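Local coordinates for response regulator FixJ (Bradyrhizobium japonicum, PDB 5XSO), which acts as the DNA-binding response regulator that, once activated by FixL, induces expression of nifA and fixK, at residues 144-149 against 193-198; 31-36 against 120-125; 89-94 against 107-112. All blocks are in the same frame, centred on the assembly; numbering follows the deposited sequence.

From the N terminus, the chain first lays down helix 24-36, whose last turns pack against helix 119-138 in contact 2 (31-36 against 120-125), closing a loop of 83 intervening residues. Within that loop contact 3 (89-94 against 107-112) closes after only 12 residues, by setting strand 111-114 beside strand 89-93. Both lie in the receiver domain and touch where Met125 and Leu122 pack on Leu90. Helix 119-138 is followed by helix 140-152, and contact 1 (144-149 against 193-198), in series with the other two, closes over 43 residues, 32 of them helical, at the end of helix 184-195 in the DNA-binding part. The centres of contacts 1 and 2 are about 41 Å apart.

Contact 1 of 3, residues 144-149 against 193-198; sequences QDIAAR and TKMQAN. With FMT (formic acid), chain I.
The guanidinium of Arg149 points its edge at Met195, whose backbone O is near the guanidinium plane beside NH1, while CG1 of Ile146 lies over the centre of one face. At a different edge, the one formed by NE and NH2, Asp145, one helical turn back, is gripped side-on: both nitrogens reach the single oxygen OD2, Arg149 NE to Asp145 OD2 at 2.7 Å. This salt bridge fixes the rotation of the group and leaves NH1 to cross to the other segment. The bond from Arg149 NH1 to Met195 O is 3.0 Å long, with 154° at the hydrogen, and the donor stands above the carbonyl plane. A water accepts from NH1 and donates to Gln196 O, so one nitrogen reaches two successive carbonyls. The arginine's aliphatic part lies against the backbone, Arg149 CG being 3.4 Å from Lys194 O. The bend at chi2 (-54°) carries Met195 SD to 3.8 Å from Arg149 CB, and the bend at chi3 sets CE near Ile146 CG2. The amide of Gln196 is turned 70° from the guanidinium, and its NE2 bonds Thr193 O at 2.7 Å. Lys194 leads off to a salt bridge with Glu157. The carbonyls Arg149 reaches are those of Met195 and Gln196, the last helical residue and the positive-phi residue of the Schellman motif that ends helix 184-195 of the LuxR-type DNA-binding domain.

Contact 2 of 3, residues 31-36 against 120-125; sequences NFLLDS and DRLTAM
Leu33 and Leu122 lie roughly perpendicular where two helices of the CheY-like receiver fold, 24-36 and 119-138, pack on the same side of the central parallel sheet. The axes of the two short segments approach to 10.4 Å and cross at -59°, and the meeting is wholly apolar, methyl against methyl. Leu33 holds CG between its backbone N and carbonyl carbon (chi1 79°), an uncommon choice for a leucine in a helix, and from there CD1 reaches across to two partners. Leu122 CD2 is one of them, at 4.2 Å. Thr123 supplies the other: its side chain and that of Leu33 run side by side but point opposite ways. Leu34 brings CD2 up beside the same pair, 4.4 Å from Leu122 CD2, so the two leucines of helix 24-36 share the methyls of their neighbours. Beyond the interface Leu34 also rests on Val41 of strand 40-44, and Leu122 on Leu113 of strand 111-114, so the two helices also lie on the sheet, Leu34 toward one edge strand and Leu122 toward the other. Thr123 turns its methyl, not its hydroxyl, to the facing helix, with CG2 3.9 Å from Leu33 CD1 and 4.2 Å from Leu34 CD2.

Contact 3 of 3, residues 89-94 against 107-112; sequences ILIMTG and LGAVDF
Leu90 sets CG anti to its carbonyl carbon, and chi1 -50° with chi2 179° brings CD2 to Val110 and Asp111; Ile91 turns CG1 the same way (chi1 -60°) on the other face of the sheet to meet Ala109. Leu90 CD2 lies 4.0 Å from Val110 CB, the two side chains meeting at a slant, and Ile91 CG1 packs 3.9 Å from Ala109 CB. Phe112 turns its ring away from strand 89-93, only CD1 of the ring coming near Thr93 CG2, at 4.0 Å and obliquely. Between these side chains runs the backbone ladder. Val110 N gives a bond of 2.8 Å to Ile89 O, and Ile91 N one of 3.1 Å to Asp111 O. Asp111 O thus receives Ile91 N and also a CA-H...O contact from Leu90. Ile91 pairs with Phe112 in parallel register, their CA atoms 4.5 Å apart. Before the strand, Gly108 ends helix 98-106 with a positive phi, completing a Schellman motif, and a water bridges its carbonyl O to Ile89 N. Asp111 OD1 accepts from the N of the next residue, Phe112, at 2.9 Å. The side chain of Thr93 lies about 7 Å from that of Asp65, a probable magnesium ligand, and Thr93 and Phe112 probably correspond to the threonine-aromatic switch pair of CheY-like receivers. The whole is the closing step of a beta-alpha-beta crossover: strand 89-93, helix 98-106, strand 111-114. Strand 111-114 is the outermost on this side of the sheet, while strand 89-93 is bonded on its other flank to strand 61-65. Leu90 faces helix 119-138 through Leu122, Met125 and Ile126, and Ile91 faces helix 98-106 through Ala101 and Ala104.

Contact 1 of 3, residues 144-149 against 193-198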
loop_
_atom_site.group_PDB
_atom_site.type_symbol
_atom_site.label_atom_id
_atom_site.label_comp_id
_atom_site.label_asym_id
_atom_site.label_seq_id
_atom_site.Cartn_x
_atom_site.Cartn_y
_atom_site.Cartn_z
ATOM N N GLN A 144 8.604 0.908 -6.803
ATOM C CA GLN A 144 8.422 2.204 -7.428
ATOM C C GLN A 144 9.434 2.420 -8.537
ATOM O O GLN A 144 9.124 3.094 -9.529
ATOM C CB GLN A 144 8.497 3.307 -6.385
ATOM C CG GLN A 144 7.171 3.444 -5.533
ATOM C CD GLN A 144 5.896 2.936 -6.280
ATOM O OE1 GLN A 144 5.404 1.828 -6.017
ATOM N NE2 GLN A 144 5.379 3.749 -7.220
ATOM N N ASP A 145 10.644 1.850 -8.404
ATOM C CA ASP A 145 11.591 1.940 -9.508
ATOM C C ASP A 145 11.053 1.195 -10.730
ATOM O O ASP A 145 11.111 1.716 -11.844
ATOM C CB ASP A 145 12.974 1.406 -9.117
ATOM C CG ASP A 145 14.046 1.699 -10.204
ATOM O OD1 ASP A 145 14.652 2.800 -10.176
ATOM O OD2 ASP A 145 14.257 0.845 -11.107
ATOM N N ILE A 146 10.485 0.004 -10.524
ATOM C CA ILE A 146 9.944 -0.776 -11.634
ATOM C C ILE A 146 8.802 -0.026 -12.306
ATOM O O ILE A 146 8.725 0.049 -13.542
ATOM C CB ILE A 146 9.499 -2.163 -11.144
ATOM C CG1 ILE A 146 10.722 -2.994 -10.751
ATOM C CG2 ILE A 146 8.692 -2.901 -12.226
ATOM C CD1 ILE A 146 10.375 -4.258 -10.029
ATOM N N ALA A 147 7.894 0.533 -11.504
ATOM C CA ALA A 147 6.800 1.316 -12.072
ATOM C C ALA A 147 7.333 2.478 -12.894
ATOM O O ALA A 147 6.764 2.825 -13.942
ATOM C CB ALA A 147 5.887 1.841 -10.949
ATOM N N ALA A 148 8.395 3.125 -12.413
ATOM C CA ALA A 148 8.985 4.199 -13.186
ATOM C C ALA A 148 9.482 3.673 -14.530
ATOM O O ALA A 148 9.330 4.346 -15.559
ATOM C CB ALA A 148 10.131 4.844 -12.422
ATOM N N ARG A 149 10.110 2.490 -14.520
ATOM C CA ARG A 149 10.584 1.886 -15.762
ATOM C C ARG A 149 9.418 1.654 -16.708
ATOM O O ARG A 149 9.494 1.985 -17.895
ATOM C CB ARG A 149 11.308 0.569 -15.468
ATOM C CG ARG A 149 12.677 0.760 -14.825
ATOM C CD ARG A 149 13.355 -0.607 -14.600
ATOM N NE ARG A 149 13.904 -0.711 -13.255
ATOM C CZ ARG A 149 14.345 -1.838 -12.688
ATOM N NH1 ARG A 149 14.340 -2.990 -13.369
ATOM N NH2 ARG A 149 14.810 -1.816 -11.435
ATOM N N THR A 193 15.752 -2.961 -22.631
ATOM C CA THR A 193 16.698 -1.973 -22.075
ATOM C C THR A 193 16.049 -1.096 -21.002
ATOM O O THR A 193 16.625 -0.885 -19.918
ATOM C CB THR A 193 17.271 -1.106 -23.211
ATOM O OG1 THR A 193 17.944 -1.956 -24.132
ATOM C CG2 THR A 193 18.309 -0.069 -22.659
ATOM N N LYS A 194 14.843 -0.582 -21.274
ATOM C CA LYS A 194 14.192 0.311 -20.332
ATOM C C LYS A 194 13.773 -0.437 -19.077
ATOM O O LYS A 194 13.881 0.097 -17.967
ATOM C CB LYS A 194 12.969 0.963 -20.994
ATOM C CG LYS A 194 13.297 2.066 -22.002
ATOM C CD LYS A 194 12.012 2.665 -22.536
ATOM C CE LYS A 194 12.315 3.877 -23.494
ATOM N NZ LYS A 194 11.026 4.507 -24.011
ATOM N N MET A 195 13.369 -1.692 -19.221
ATOM C CA MET A 195 12.985 -2.490 -18.070
ATOM C C MET A 195 14.176 -3.135 -17.365
ATOM O O MET A 195 14.019 -3.615 -16.235
ATOM C CB MET A 195 11.991 -3.577 -18.477
ATOM C CG MET A 195 10.643 -3.095 -18.949
ATOM S SD MET A 195 9.790 -1.992 -17.773
ATOM C CE MET A 195 9.722 -3.159 -16.439
ATOM N N GLN A 196 15.339 -3.124 -17.997
ATOM C CA GLN A 196 16.531 -3.846 -17.521
ATOM C C GLN A 196 16.211 -5.321 -17.320
ATOM O O GLN A 196 16.470 -5.917 -16.256
ATOM C CB GLN A 196 17.078 -3.195 -16.240
ATOM C CG GLN A 196 17.706 -1.843 -16.643
ATOM C CD GLN A 196 19.010 -2.026 -17.464
ATOM O OE1 GLN A 196 20.062 -2.334 -16.887
ATOM N NE2 GLN A 196 18.951 -1.805 -18.825
ATOM N N ALA A 197 15.554 -5.909 -18.327
ATOM C CA ALA A 197 15.183 -7.324 -18.286
ATOM C C ALA A 197 16.128 -8.072 -19.224
ATOM O O ALA A 197 16.379 -7.608 -20.346
ATOM C CB ALA A 197 13.720 -7.537 -18.724
ATOM N N ASN A 198 16.610 -9.224 -18.792
ATOM C CA ASN A 198 17.563 -10.028 -19.562
ATOM C C ASN A 198 16.890 -11.178 -20.314
ATOM O O ASN A 198 17.576 -11.980 -20.961
ATOM C CB ASN A 198 18.600 -10.591 -18.617
ATOM C CG ASN A 198 19.528 -9.534 -18.045
ATOM O OD1 ASN A 198 20.227 -9.837 -16.999
ATOM N ND2 ASN A 198 19.619 -8.405 -18.661
HETATM C C FMT I . 10.896 7.321 -25.314
HETATM O O1 FMT I . 9.952 7.632 -24.579
HETATM O O2 FMT I . 12.021 7.001 -24.911
HETATM O O HOH W 1 16.006 -5.553 -13.539
#

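Contact 2 of 3, residues 31-36 against 120-125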
loop_
_atom_site.group_PDB
_atom_site.type_symbol
_atom_site.label_atom_id
_atom_site.label_comp_id
_atom_site.label_asym_id
_atom_site.label_seq_id
_atom_site.Cartn_x
_atom_site.Cartn_y
_atom_site.Cartn_z
ATOM N N ASN A 31 -1.274 5.448 24.346
ATOM C CA ASN A 31 0.133 5.828 24.537
ATOM C C ASN A 31 0.741 4.894 25.584
ATOM O O ASN A 31 1.799 4.280 25.375
ATOM C CB ASN A 31 0.199 7.312 24.962
ATOM C CG ASN A 31 1.506 8.049 24.522
ATOM O OD1 ASN A 31 2.383 7.475 23.891
ATOM N ND2 ASN A 31 1.630 9.336 24.906
ATOM N N PHE A 32 0.056 4.758 26.709
ATOM C CA PHE A 32 0.624 3.991 27.814
ATOM C C PHE A 32 0.739 2.504 27.467
ATOM O O PHE A 32 1.818 1.895 27.632
ATOM C CB PHE A 32 -0.198 4.205 29.085
ATOM C CG PHE A 32 0.519 3.750 30.324
ATOM C CD1 PHE A 32 0.251 2.484 30.865
ATOM C CD2 PHE A 32 1.519 4.563 30.906
ATOM C CE1 PHE A 32 0.964 2.053 32.043
ATOM C CE2 PHE A 32 2.259 4.129 32.077
ATOM C CZ PHE A 32 1.953 2.880 32.627
ATOM N N LEU A 33 -0.352 1.890 27.016
ATOM C CA LEU A 33 -0.324 0.445 26.791
ATOM C C LEU A 33 0.610 0.035 25.647
ATOM O O LEU A 33 1.120 -1.091 25.640
ATOM C CB LEU A 33 -1.748 -0.080 26.504
ATOM C CG LEU A 33 -2.389 0.091 25.124
ATOM C CD1 LEU A 33 -2.010 -1.024 24.098
ATOM C CD2 LEU A 33 -3.984 0.138 25.233
ATOM N N LEU A 34 0.753 0.861 24.607
ATOM C CA LEU A 34 1.642 0.464 23.524
ATOM C C LEU A 34 3.100 0.518 23.991
ATOM O O LEU A 34 3.929 -0.315 23.592
ATOM C CB LEU A 34 1.408 1.391 22.334
ATOM C CG LEU A 34 -0.012 1.216 21.718
ATOM C CD1 LEU A 34 -0.240 2.353 20.689
ATOM C CD2 LEU A 34 -0.113 -0.131 21.068
ATOM N N ASP A 35 3.419 1.506 24.827
ATOM C CA ASP A 35 4.778 1.580 25.355
ATOM C C ASP A 35 5.094 0.352 26.196
ATOM O O ASP A 35 6.196 -0.207 26.103
ATOM C CB ASP A 35 4.967 2.834 26.193
ATOM C CG ASP A 35 6.420 2.955 26.677
ATOM O OD1 ASP A 35 7.320 3.060 25.836
ATOM O OD2 ASP A 35 6.622 2.822 27.884
ATOM N N SER A 36 4.133 -0.075 27.039
ATOM C CA SER A 36 4.361 -1.265 27.859
ATOM C C SER A 36 4.610 -2.498 27.013
ATOM O O SER A 36 5.329 -3.406 27.447
ATOM C CB SER A 36 3.211 -1.543 28.833
ATOM O OG SER A 36 2.863 -0.377 29.571
ATOM N N ASP A 120 -4.245 -6.447 25.223
ATOM C CA ASP A 120 -3.512 -7.497 24.517
ATOM C C ASP A 120 -4.155 -7.856 23.197
ATOM O O ASP A 120 -3.467 -8.377 22.299
ATOM C CB ASP A 120 -3.408 -8.757 25.371
ATOM C CG ASP A 120 -2.390 -8.648 26.488
ATOM O OD1 ASP A 120 -1.636 -7.619 26.644
ATOM O OD2 ASP A 120 -2.372 -9.623 27.268
ATOM N N ARG A 121 -5.474 -7.650 23.063
ATOM C CA ARG A 121 -6.103 -7.873 21.773
ATOM C C ARG A 121 -5.575 -6.883 20.738
ATOM O O ARG A 121 -5.335 -7.261 19.576
ATOM C CB ARG A 121 -7.624 -7.759 21.903
ATOM C CG ARG A 121 -8.361 -7.956 20.600
ATOM C CD ARG A 121 -8.836 -9.326 20.454
ATOM N NE ARG A 121 -9.983 -9.391 19.547
ATOM C CZ ARG A 121 -9.890 -9.656 18.246
ATOM N NH1 ARG A 121 -8.697 -9.870 17.705
ATOM N NH2 ARG A 121 -10.987 -9.706 17.487
ATOM N N LEU A 122 -5.398 -5.618 21.134
ATOM C CA LEU A 122 -4.816 -4.638 20.213
ATOM C C LEU A 122 -3.383 -5.017 19.868
ATOM O O LEU A 122 -2.996 -5.010 18.697
ATOM C CB LEU A 122 -4.832 -3.236 20.825
ATOM C CG LEU A 122 -4.248 -2.120 19.953
ATOM C CD1 LEU A 122 -4.858 -2.117 18.511
ATOM C CD2 LEU A 122 -4.431 -0.777 20.713
ATOM N N THR A 123 -2.562 -5.344 20.878
ATOM C CA THR A 123 -1.147 -5.507 20.550
ATOM C C THR A 123 -0.932 -6.764 19.704
ATOM O O THR A 123 -0.138 -6.744 18.755
ATOM C CB THR A 123 -0.269 -5.504 21.813
ATOM O OG1 THR A 123 -0.768 -6.449 22.748
ATOM C CG2 THR A 123 -0.214 -4.099 22.480
ATOM N N ALA A 124 -1.703 -7.831 19.950
ATOM C CA ALA A 124 -1.650 -8.996 19.067
ATOM C C ALA A 124 -2.095 -8.655 17.649
ATOM O O ALA A 124 -1.570 -9.200 16.667
ATOM C CB ALA A 124 -2.535 -10.121 19.606
ATOM N N MET A 125 -3.120 -7.817 17.514
ATOM C CA MET A 125 -3.571 -7.456 16.181
ATOM C C MET A 125 -2.520 -6.627 15.472
ATOM O O MET A 125 -2.335 -6.760 14.255
ATOM C CB MET A 125 -4.901 -6.702 16.281
ATOM C CG MET A 125 -5.545 -6.292 14.959
ATOM S SD MET A 125 -7.146 -5.480 15.340
ATOM C CE MET A 125 -8.113 -6.873 15.868
#

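Contact 3 of 3, residues 89-94 against 107-112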
loop_
_atom_site.group_PDB
_atom_site.type_symbol
_atom_site.label_atom_id
_atom_site.label_comp_id
_atom_site.label_asym_id
_atom_site.label_seq_id
_atom_site.Cartn_x
_atom_site.Cartn_y
_atom_site.Cartn_z
ATOM N N ILE A 89 -3.650 -0.448 8.492
ATOM C CA ILE A 89 -4.540 0.384 9.295
ATOM C C ILE A 89 -5.521 -0.482 10.100
ATOM O O ILE A 89 -6.235 -1.326 9.532
ATOM C CB ILE A 89 -5.318 1.386 8.421
ATOM C CG1 ILE A 89 -4.340 2.261 7.621
ATOM C CG2 ILE A 89 -6.229 2.234 9.346
ATOM C CD1 ILE A 89 -4.976 2.916 6.374
ATOM N N LEU A 90 -5.584 -0.241 11.414
ATOM C CA LEU A 90 -6.604 -0.825 12.280
ATOM C C LEU A 90 -7.587 0.268 12.715
ATOM O O LEU A 90 -7.176 1.401 13.020
ATOM C CB LEU A 90 -5.967 -1.440 13.549
ATOM C CG LEU A 90 -4.799 -2.385 13.276
ATOM C CD1 LEU A 90 -4.242 -2.891 14.621
ATOM C CD2 LEU A 90 -5.325 -3.590 12.404
ATOM N N ILE A 91 -8.872 -0.072 12.762
ATOM C CA ILE A 91 -9.946 0.873 13.042
ATOM C C ILE A 91 -10.553 0.536 14.392
ATOM O O ILE A 91 -10.963 -0.614 14.615
ATOM C CB ILE A 91 -11.029 0.816 11.943
ATOM C CG1 ILE A 91 -10.427 1.165 10.568
ATOM C CG2 ILE A 91 -12.216 1.682 12.333
ATOM C CD1 ILE A 91 -9.918 2.566 10.489
ATOM N N MET A 92 -10.601 1.531 15.304
ATOM C CA MET A 92 -11.271 1.430 16.596
ATOM C C MET A 92 -12.679 2.006 16.464
ATOM O O MET A 92 -12.863 3.042 15.834
ATOM C CB MET A 92 -10.520 2.194 17.705
ATOM C CG MET A 92 -9.088 1.786 17.799
ATOM S SD MET A 92 -8.361 2.756 19.156
ATOM C CE MET A 92 -8.094 4.277 18.263
ATOM N N THR A 93 -13.669 1.340 17.052
ATOM C CA THR A 93 -15.047 1.763 16.786
ATOM C C THR A 93 -15.948 1.384 17.955
ATOM O O THR A 93 -15.772 0.327 18.586
ATOM C CB THR A 93 -15.605 1.132 15.470
ATOM O OG1 THR A 93 -16.962 1.578 15.259
ATOM C CG2 THR A 93 -15.613 -0.421 15.526
ATOM N N GLY A 94 -16.953 2.238 18.235
ATOM C CA GLY A 94 -18.063 1.806 19.074
ATOM C C GLY A 94 -18.972 0.855 18.289
ATOM O O GLY A 94 -18.874 0.758 17.063
ATOM N N LEU A 107 -12.316 -1.016 1.901
ATOM C CA LEU A 107 -11.357 -0.124 1.257
ATOM C C LEU A 107 -9.910 -0.449 1.591
ATOM O O LEU A 107 -9.008 0.177 1.011
ATOM C CB LEU A 107 -11.651 1.331 1.630
ATOM C CG LEU A 107 -13.012 1.931 1.242
ATOM C CD1 LEU A 107 -13.314 3.184 2.041
ATOM C CD2 LEU A 107 -13.060 2.246 -0.256
ATOM N N GLY A 108 -9.652 -1.389 2.506
ATOM C CA GLY A 108 -8.283 -1.809 2.712
ATOM C C GLY A 108 -7.812 -1.862 4.158
ATOM O O GLY A 108 -6.721 -2.379 4.421
ATOM N N ALA A 109 -8.593 -1.358 5.100
ATOM C CA ALA A 109 -8.164 -1.495 6.499
ATOM C C ALA A 109 -7.993 -2.974 6.846
ATOM O O ALA A 109 -8.750 -3.842 6.369
ATOM C CB ALA A 109 -9.187 -0.848 7.444
ATOM N N VAL A 110 -7.002 -3.270 7.699
ATOM C CA VAL A 110 -6.672 -4.660 7.991
ATOM C C VAL A 110 -7.698 -5.300 8.937
ATOM O O VAL A 110 -8.131 -6.455 8.738
ATOM C CB VAL A 110 -5.241 -4.712 8.549
ATOM C CG1 VAL A 110 -4.940 -6.073 9.209
ATOM C CG2 VAL A 110 -4.233 -4.355 7.427
ATOM N N ASP A 111 -8.143 -4.589 9.965
ATOM C CA ASP A 111 -9.068 -5.204 10.927
ATOM C C ASP A 111 -9.652 -4.054 11.760
ATOM O O ASP A 111 -9.270 -2.893 11.575
ATOM C CB ASP A 111 -8.310 -6.273 11.757
ATOM C CG ASP A 111 -9.216 -7.386 12.313
ATOM O OD1 ASP A 111 -10.446 -7.217 12.356
ATOM O OD2 ASP A 111 -8.686 -8.440 12.774
ATOM N N PHE A 112 -10.563 -4.375 12.684
ATOM C CA PHE A 112 -11.205 -3.379 13.523
ATOM C C PHE A 112 -11.290 -3.920 14.937
ATOM O O PHE A 112 -11.194 -5.142 15.171
ATOM C CB PHE A 112 -12.606 -3.006 12.983
ATOM C CG PHE A 112 -13.624 -4.089 13.223
ATOM C CD1 PHE A 112 -14.465 -4.038 14.317
ATOM C CD2 PHE A 112 -13.702 -5.189 12.365
ATOM C CE1 PHE A 112 -15.399 -5.062 14.543
ATOM C CE2 PHE A 112 -14.636 -6.221 12.605
ATOM C CZ PHE A 112 -15.466 -6.176 13.685
HETATM O O HOH W 2 -4.515 -1.361 5.877
#